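Local coordinates for MutT/nudix family protein (Shewanella oneidensis, PDB 3GZ5) that probably represses genes of NAD metabolism by binding DNA through a winged helix domain, with ADP-ribose sensed by its Nudix domain, at residues Q21-H33 / L52-C64. Residues are numbered along the deposited sequence; the frame is centred on the assembly and turned at random.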
loop_
_atom_site.group_PDB
_atom_site.type_symbol
_atom_site.label_atom_id
_atom_site.label_comp_id
_atom_site.label_asym_id
_atom_site.label_seq_id
_atom_site.Cartn_x
_atom_site.Cartn_y
_atom_site.Cartn_z
ATOM N N GLN B 21 1.183 -19.987 11.985
ATOM C CA GLN B 21 2.232 -19.307 11.145
ATOM C C GLN B 21 3.205 -18.460 11.999
ATOM O O GLN B 21 2.808 -17.935 13.065
ATOM C CB GLN B 21 1.604 -18.440 10.027
ATOM C CG GLN B 21 0.939 -19.213 8.879
ATOM C CD GLN B 21 -0.432 -19.800 9.239
ATOM O OE1 GLN B 21 -1.326 -19.105 9.736
ATOM N NE2 GLN B 21 -0.598 -21.081 8.977
ATOM N N LEU B 22 4.468 -18.385 11.534
ATOM C CA LEU B 22 5.490 -17.424 11.982
ATOM C C LEU B 22 5.105 -16.035 11.454
ATOM O O LEU B 22 5.115 -15.779 10.243
ATOM C CB LEU B 22 6.867 -17.784 11.394
ATOM C CG LEU B 22 7.707 -19.004 11.827
ATOM C CD1 LEU B 22 8.284 -19.763 10.629
ATOM C CD2 LEU B 22 8.837 -18.585 12.765
ATOM N N LEU B 23 4.783 -15.140 12.382
ATOM C CA LEU B 23 4.207 -13.855 12.071
ATOM C C LEU B 23 5.094 -12.808 12.691
ATOM O O LEU B 23 5.251 -12.780 13.904
ATOM C CB LEU B 23 2.786 -13.770 12.634
ATOM C CG LEU B 23 1.971 -12.489 12.443
ATOM C CD1 LEU B 23 1.784 -12.159 10.957
ATOM C CD2 LEU B 23 0.596 -12.614 13.160
ATOM N N THR B 24 5.706 -11.977 11.850
ATOM C CA THR B 24 6.580 -10.917 12.323
ATOM C C THR B 24 6.206 -9.562 11.715
ATOM O O THR B 24 5.389 -9.469 10.786
ATOM C CB THR B 24 8.067 -11.222 12.048
ATOM O OG1 THR B 24 8.282 -11.348 10.634
ATOM C CG2 THR B 24 8.535 -12.531 12.779
ATOM N N VAL B 25 6.784 -8.506 12.261
ATOM C CA VAL B 25 6.634 -7.186 11.689
ATOM C C VAL B 25 8.077 -6.728 11.417
ATOM O O VAL B 25 8.944 -7.042 12.210
ATOM C CB VAL B 25 5.829 -6.240 12.673
ATOM C CG1 VAL B 25 5.586 -4.897 12.063
ATOM C CG2 VAL B 25 4.474 -6.849 13.016
ATOM N N ASP B 26 8.339 -6.060 10.286
ATOM C CA ASP B 26 9.675 -5.524 9.959
ATOM C C ASP B 26 9.541 -4.087 9.476
ATOM O O ASP B 26 8.477 -3.660 9.081
ATOM C CB ASP B 26 10.375 -6.335 8.846
ATOM C CG ASP B 26 10.872 -7.700 9.328
ATOM O OD1 ASP B 26 10.800 -8.676 8.576
ATOM O OD2 ASP B 26 11.315 -7.813 10.483
ATOM N N ALA B 27 10.652 -3.371 9.472
ATOM C CA ALA B 27 10.712 -1.986 9.035
ATOM C C ALA B 27 12.011 -1.742 8.293
ATOM O O ALA B 27 13.097 -2.106 8.778
ATOM C CB ALA B 27 10.635 -1.065 10.216
ATOM N N VAL B 28 11.872 -1.154 7.103
ATOM C CA VAL B 28 12.962 -0.494 6.395
ATOM C C VAL B 28 12.960 0.988 6.804
ATOM O O VAL B 28 12.122 1.780 6.357
ATOM C CB VAL B 28 12.853 -0.664 4.872
ATOM C CG1 VAL B 28 14.120 -0.188 4.207
ATOM C CG2 VAL B 28 12.604 -2.147 4.500
ATOM N N LEU B 29 13.873 1.336 7.704
ATOM C CA LEU B 29 14.018 2.687 8.174
ATOM C C LEU B 29 15.175 3.330 7.421
ATOM O O LEU B 29 16.313 2.846 7.506
ATOM C CB LEU B 29 14.297 2.675 9.668
ATOM C CG LEU B 29 14.800 3.941 10.373
ATOM C CD1 LEU B 29 13.740 5.032 10.424
ATOM C CD2 LEU B 29 15.271 3.578 11.797
ATOM N N PHE B 30 14.873 4.407 6.690
ATOM C CA PHE B 30 15.862 5.184 5.937
ATOM C C PHE B 30 16.147 6.491 6.624
ATOM O O PHE B 30 15.281 7.097 7.257
ATOM C CB PHE B 30 15.350 5.566 4.538
ATOM C CG PHE B 30 15.108 4.426 3.636
ATOM C CD1 PHE B 30 16.130 3.898 2.879
ATOM C CD2 PHE B 30 13.847 3.907 3.495
ATOM C CE1 PHE B 30 15.904 2.838 2.004
ATOM C CE2 PHE B 30 13.614 2.844 2.636
ATOM C CZ PHE B 30 14.655 2.313 1.886
ATOM N N THR B 31 17.376 6.944 6.454
ATOM C CA THR B 31 17.718 8.331 6.730
ATOM C C THR B 31 18.544 8.869 5.558
ATOM O O THR B 31 18.824 8.163 4.579
ATOM C CB THR B 31 18.451 8.477 8.079
ATOM O OG1 THR B 31 18.528 9.857 8.429
ATOM C CG2 THR B 31 19.866 7.886 8.023
ATOM N N TYR B 32 18.933 10.124 5.656
ATOM C CA TYR B 32 19.791 10.709 4.667
ATOM C C TYR B 32 20.998 11.332 5.361
ATOM O O TYR B 32 20.857 12.199 6.217
ATOM C CB TYR B 32 19.011 11.735 3.856
ATOM C CG TYR B 32 19.857 12.459 2.854
ATOM C CD1 TYR B 32 20.154 11.885 1.615
ATOM C CD2 TYR B 32 20.352 13.728 3.144
ATOM C CE1 TYR B 32 20.926 12.561 0.699
ATOM C CE2 TYR B 32 21.124 14.409 2.245
ATOM C CZ TYR B 32 21.411 13.828 1.030
ATOM O OH TYR B 32 22.186 14.535 0.159
ATOM N N HIS B 33 22.185 10.865 5.007
ATOM C CA HIS B 33 23.394 11.393 5.614
ATOM C C HIS B 33 24.592 11.244 4.686
ATOM O O HIS B 33 24.789 10.188 4.066
ATOM C CB HIS B 33 23.672 10.690 6.948
ATOM C CG HIS B 33 24.727 11.356 7.779
ATOM N ND1 HIS B 33 25.923 10.743 8.097
ATOM C CD2 HIS B 33 24.756 12.572 8.372
ATOM C CE1 HIS B 33 26.648 11.559 8.840
ATOM N NE2 HIS B 33 25.959 12.674 9.026
ATOM N N LEU B 52 24.002 -12.921 9.979
ATOM C CA LEU B 52 23.730 -12.066 8.818
ATOM C C LEU B 52 23.008 -10.783 9.233
ATOM O O LEU B 52 22.375 -10.731 10.294
ATOM C CB LEU B 52 22.927 -12.823 7.751
ATOM C CG LEU B 52 23.636 -13.988 7.055
ATOM C CD1 LEU B 52 22.671 -14.878 6.319
ATOM C CD2 LEU B 52 24.698 -13.471 6.090
ATOM N N TRP B 53 23.118 -9.739 8.412
ATOM C CA TRP B 53 22.379 -8.502 8.673
ATOM C C TRP B 53 20.984 -8.570 8.088
ATOM O O TRP B 53 20.744 -9.240 7.088
ATOM C CB TRP B 53 23.129 -7.262 8.175
ATOM C CG TRP B 53 24.395 -7.043 8.928
ATOM C CD1 TRP B 53 25.590 -7.661 8.695
ATOM C CD2 TRP B 53 24.599 -6.179 10.054
ATOM N NE1 TRP B 53 26.526 -7.239 9.603
ATOM C CE2 TRP B 53 25.955 -6.321 10.444
ATOM C CE3 TRP B 53 23.779 -5.293 10.764
ATOM C CZ2 TRP B 53 26.508 -5.614 11.514
ATOM C CZ3 TRP B 53 24.331 -4.575 11.828
ATOM C CH2 TRP B 53 25.686 -4.748 12.195
ATOM N N GLY B 54 20.059 -7.884 8.741
ATOM C CA GLY B 54 18.676 -7.857 8.287
ATOM C C GLY B 54 17.927 -6.720 8.936
ATOM O O GLY B 54 18.449 -6.019 9.801
ATOM N N LEU B 55 16.681 -6.562 8.513
ATOM C CA LEU B 55 15.800 -5.506 9.008
ATOM C C LEU B 55 15.541 -5.630 10.503
ATOM O O LEU B 55 15.447 -6.756 11.035
ATOM C CB LEU B 55 14.467 -5.551 8.253
ATOM C CG LEU B 55 14.543 -5.479 6.727
ATOM C CD1 LEU B 55 13.161 -5.620 6.074
ATOM C CD2 LEU B 55 15.224 -4.192 6.316
ATOM N N PRO B 56 15.396 -4.481 11.191
ATOM C CA PRO B 56 14.824 -4.534 12.535
ATOM C C PRO B 56 13.374 -5.020 12.416
ATOM O O PRO B 56 12.698 -4.724 11.412
ATOM C CB PRO B 56 14.887 -3.083 13.016
ATOM C CG PRO B 56 15.061 -2.272 11.781
ATOM C CD PRO B 56 15.724 -3.110 10.765
ATOM N N GLY B 57 12.928 -5.793 13.402
ATOM C CA GLY B 57 11.616 -6.400 13.357
ATOM C C GLY B 57 11.529 -7.642 14.220
ATOM O O GLY B 57 12.501 -8.014 14.872
ATOM N N GLY B 58 10.363 -8.279 14.224
ATOM C CA GLY B 58 10.143 -9.484 15.013
ATOM C C GLY B 58 8.701 -9.642 15.464
ATOM O O GLY B 58 7.777 -9.133 14.826
ATOM N N PHE B 59 8.522 -10.332 16.584
ATOM C CA PHE B 59 7.201 -10.816 17.011
ATOM C C PHE B 59 6.357 -9.770 17.710
ATOM O O PHE B 59 6.856 -8.866 18.384
ATOM C CB PHE B 59 7.318 -12.095 17.882
ATOM C CG PHE B 59 8.057 -13.233 17.212
ATOM C CD1 PHE B 59 7.510 -13.899 16.135
ATOM C CD2 PHE B 59 9.317 -13.629 17.666
ATOM C CE1 PHE B 59 8.207 -14.970 15.494
ATOM C CE2 PHE B 59 10.024 -14.672 17.043
ATOM C CZ PHE B 59 9.459 -15.343 15.951
ATOM N N ILE B 60 5.058 -9.917 17.542
ATOM C CA ILE B 60 4.075 -9.129 18.280
ATOM C C ILE B 60 4.176 -9.526 19.770
ATOM O O ILE B 60 4.343 -10.702 20.090
ATOM C CB ILE B 60 2.662 -9.392 17.669
ATOM C CG1 ILE B 60 2.619 -8.838 16.250
ATOM C CG2 ILE B 60 1.492 -8.855 18.551
ATOM C CD1 ILE B 60 1.610 -9.505 15.366
ATOM N N ASP B 61 4.143 -8.539 20.662
ATOM C CA ASP B 61 4.098 -8.792 22.083
ATOM C C ASP B 61 2.752 -8.268 22.578
ATOM O O ASP B 61 2.536 -7.055 22.647
ATOM C CB ASP B 61 5.276 -8.112 22.783
ATOM C CG ASP B 61 5.385 -8.483 24.269
ATOM O OD1 ASP B 61 4.346 -8.669 24.933
ATOM O OD2 ASP B 61 6.527 -8.581 24.776
ATOM N N GLU B 62 1.833 -9.181 22.894
ATOM C CA GLU B 62 0.457 -8.798 23.254
ATOM C C GLU B 62 0.349 -8.058 24.577
ATOM O O GLU B 62 -0.676 -7.446 24.864
ATOM C CB GLU B 62 -0.478 -10.015 23.249
ATOM C CG GLU B 62 -0.304 -10.894 22.023
ATOM C CD GLU B 62 -1.514 -11.739 21.703
ATOM O OE1 GLU B 62 -2.491 -11.733 22.495
ATOM O OE2 GLU B 62 -1.492 -12.397 20.634
ATOM N N THR B 63 1.405 -8.117 25.379
ATOM C CA THR B 63 1.364 -7.484 26.689
ATOM C C THR B 63 1.714 -5.994 26.602
ATOM O O THR B 63 1.506 -5.250 27.567
ATOM C CB THR B 63 2.280 -8.191 27.717
ATOM O OG1 THR B 63 3.646 -7.877 27.441
ATOM C CG2 THR B 63 2.080 -9.706 27.661
ATOM N N CYS B 64 2.241 -5.560 25.454
ATOM C CA CYS B 64 2.569 -4.152 25.295
ATOM C C CYS B 64 2.138 -3.539 23.955
ATOM O O CYS B 64 1.938 -2.338 23.881
ATOM C CB CYS B 64 4.042 -3.896 25.601
ATOM S SG CYS B 64 5.174 -4.735 24.538
HETATM O O HOH W 1 3.993 -12.221 16.052
#
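Val25 and Gly58 form an antiparallel hydrogen-bonded pair, Val25 N to Gly58 O and Gly58 N to Val25 O both 2.8 Å, and Ala27 N reaches Pro56 O at 3.1 Å. At Asp26 and Gly57 the strands draw in to 4.0 Å between CA atoms, and Asp26 OD2 lies 3.2 Å from Gly57 CA; a CB on Gly57 would run into this oxygen, and its backbone angles alone call for glycine. Asp26 OD1 is hydrogen-bonded to Thr106 OG1 of strand 104-112, on the other edge of strand 22-33. Leu55 lays both methyls against Val28 CG2, CD2 at 3.8 Å, while CD1 also touches Asp26 CB; an alanine here would probably open a gap beside Val28 CG2. Leu55-Pro56-Gly57-Gly58 is the LPGG sequence at the start of the Nudix box region, which departs here from the consensus, joined to the central Nudix sheet. The Phe59 ring turns back, its CG held beside the backbone N (chi1 -56°), to bring CE1 within 3.7 Å of Thr24 CG2 and its edge near Leu23 O. That carbonyl accepts from a water that accepts from Ile60 N, and Ile60 CD1 packs on Leu23 CD2 at 3.9 Å, close to Trp103 of the second subunit.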